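Local coordinates for protein acetyltransferase Atu2258 (PDB 2G3A) that transfers an acetyl group from acetyl-coenzyme A to acceptor substrates, with a preference for glucosamine 6-phosphate or dopamine, at residues G69-G74 with E102-R107. Numbering follows the deposited sequence.
Sequences GHTARG and EEARKR
The single polar link between T71 and R107 illustrates how an arginine just past the last helical residue, reaching back along the helix, can tie that helix to the sheet it packs on. R107 NH1 donates to T71 OG1 at 3.0 Å, with an N-H...O angle of 162°, and the hydroxyl lies at the guanidinium edge, in the plane of the group. The T71 side chain leaves the strand toward the helix, and chi1 of 57° then places OG1 at R107 NH1. CG2 rests against A104 CB at 4.2 Å and also against the end of the R107 chain. R107 CD passes 3.5 Å from T71 OG1. Helix 92-106 here packs on strand 63-72 of the mixed sheet of a GNAT acetyltransferase, a structural contact remote from the predicted CoA-binding residues. The arginine chain is extended from CG to NE, and the guanidinium is held at a second edge: NE forms a salt bridge with E103 OE2 at 2.9 Å, one helical turn earlier. Together the two in-plane bonds fix its rotation. On the neighbouring strand 50-57, D51 O accepts from NH2 and R50 O takes a weak bond from NH1, while D22 of the second subunit packs against R107.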
loop_
_atom_site.group_PDB
_atom_site.type_symbol
_atom_site.label_atom_id
_atom_site.label_comp_id
_atom_site.label_asym_id
_atom_site.label_seq_id
_atom_site.Cartn_x
_atom_site.Cartn_y
_atom_site.Cartn_z
ATOM N N GLY A 69 -9.953 4.860 1.350
ATOM C CA GLY A 69 -9.137 4.249 2.393
ATOM C C GLY A 69 -9.829 3.118 3.100
ATOM O O GLY A 69 -10.796 2.557 2.595
ATOM N N HIS A 70 -9.327 2.765 4.275
ATOM C CA HIS A 70 -9.970 1.722 5.075
ATOM C C HIS A 70 -9.449 1.747 6.499
ATOM O O HIS A 70 -8.377 2.280 6.769
ATOM C CB HIS A 70 -9.751 0.325 4.472
ATOM C CG HIS A 70 -8.327 -0.137 4.512
ATOM N ND1 HIS A 70 -7.465 0.016 3.448
ATOM C CD2 HIS A 70 -7.621 -0.765 5.481
ATOM C CE1 HIS A 70 -6.285 -0.486 3.764
ATOM N NE2 HIS A 70 -6.354 -0.967 4.993
ATOM N N THR A 71 -10.214 1.157 7.408
ATOM C CA THR A 71 -9.727 0.965 8.761
ATOM C C THR A 71 -9.488 -0.526 8.987
ATOM O O THR A 71 -10.270 -1.356 8.526
ATOM C CB THR A 71 -10.715 1.512 9.794
ATOM O OG1 THR A 71 -11.986 0.882 9.598
ATOM C CG2 THR A 71 -10.871 3.028 9.617
ATOM N N ALA A 72 -8.390 -0.851 9.669
ATOM C CA ALA A 72 -8.063 -2.234 10.041
ATOM C C ALA A 72 -7.147 -2.211 11.252
ATOM O O ALA A 72 -6.233 -1.374 11.322
ATOM C CB ALA A 72 -7.376 -2.942 8.882
ATOM N N ARG A 73 -7.380 -3.116 12.203
ATOM C CA ARG A 73 -6.481 -3.266 13.364
ATOM C C ARG A 73 -6.241 -1.931 14.098
ATOM O O ARG A 73 -5.133 -1.635 14.573
ATOM C CB ARG A 73 -5.167 -3.936 12.935
ATOM C CG ARG A 73 -5.401 -5.319 12.328
ATOM C CD ARG A 73 -4.123 -6.048 11.940
ATOM N NE ARG A 73 -4.418 -7.362 11.362
ATOM C CZ ARG A 73 -4.796 -8.425 12.066
ATOM N NH1 ARG A 73 -4.950 -8.346 13.388
ATOM N NH2 ARG A 73 -5.051 -9.566 11.441
ATOM N N GLY A 74 -7.298 -1.129 14.170
ATOM C CA GLY A 74 -7.306 0.093 14.971
ATOM C C GLY A 74 -6.798 1.339 14.277
ATOM O O GLY A 74 -6.728 2.393 14.899
ATOM N N GLU A 102 -12.990 11.692 11.553
ATOM C CA GLU A 102 -14.232 11.613 12.316
ATOM C C GLU A 102 -14.827 10.206 12.274
ATOM O O GLU A 102 -15.228 9.672 13.313
ATOM C CB GLU A 102 -15.241 12.666 11.836
ATOM C CG GLU A 102 -16.545 12.667 12.617
ATOM C CD GLU A 102 -17.505 13.755 12.173
ATOM O OE1 GLU A 102 -17.073 14.704 11.473
ATOM O OE2 GLU A 102 -18.697 13.662 12.534
ATOM N N GLU A 103 -14.895 9.615 11.080
ATOM C CA GLU A 103 -15.462 8.264 10.908
ATOM C C GLU A 103 -14.571 7.207 11.563
ATOM O O GLU A 103 -15.069 6.283 12.228
ATOM C CB GLU A 103 -15.731 7.962 9.421
ATOM C CG GLU A 103 -16.253 6.538 9.081
ATOM C CD GLU A 103 -17.506 6.114 9.852
ATOM O OE1 GLU A 103 -18.231 6.989 10.368
ATOM O OE2 GLU A 103 -17.764 4.892 9.929
ATOM N N ALA A 104 -13.252 7.371 11.425
ATOM C CA ALA A 104 -12.291 6.451 12.042
ATOM C C ALA A 104 -12.380 6.493 13.565
ATOM O O ALA A 104 -12.360 5.450 14.218
ATOM C CB ALA A 104 -10.868 6.753 11.572
ATOM N N ARG A 105 -12.508 7.690 14.128
ATOM C CA ARG A 105 -12.702 7.818 15.578
ATOM C C ARG A 105 -13.989 7.129 16.030
ATOM O O ARG A 105 -14.002 6.431 17.048
ATOM C CB ARG A 105 -12.695 9.283 16.005
ATOM C CG ARG A 105 -11.304 9.906 15.982
ATOM C CD ARG A 105 -11.417 11.409 16.194
ATOM N NE ARG A 105 -10.116 12.068 16.214
ATOM C CZ ARG A 105 -9.429 12.354 17.321
ATOM N NH1 ARG A 105 -9.897 12.031 18.514
ATOM N NH2 ARG A 105 -8.268 12.969 17.234
ATOM N N LYS A 106 -15.054 7.299 15.248
ATOM C CA LYS A 106 -16.321 6.613 15.514
ATOM C C LYS A 106 -16.164 5.103 15.538
ATOM O O LYS A 106 -16.770 4.415 16.371
ATOM C CB LYS A 106 -17.369 6.982 14.467
ATOM C CG LYS A 106 -17.973 8.337 14.654
ATOM C CD LYS A 106 -19.448 8.338 14.274
ATOM C CE LYS A 106 -19.985 9.763 14.203
ATOM N NZ LYS A 106 -19.662 10.436 12.908
ATOM N N ARG A 107 -15.342 4.586 14.626
ATOM C CA ARG A 107 -15.106 3.143 14.528
ATOM C C ARG A 107 -14.208 2.638 15.660
ATOM O O ARG A 107 -13.931 1.439 15.745
ATOM C CB ARG A 107 -14.495 2.788 13.167
ATOM C CG ARG A 107 -15.362 3.172 11.966
ATOM C CD ARG A 107 -14.746 2.705 10.669
ATOM N NE ARG A 107 -15.596 3.039 9.534
ATOM C CZ ARG A 107 -15.336 2.727 8.265
ATOM N NH1 ARG A 107 -14.245 2.041 7.939
ATOM N NH2 ARG A 107 -16.186 3.092 7.314
#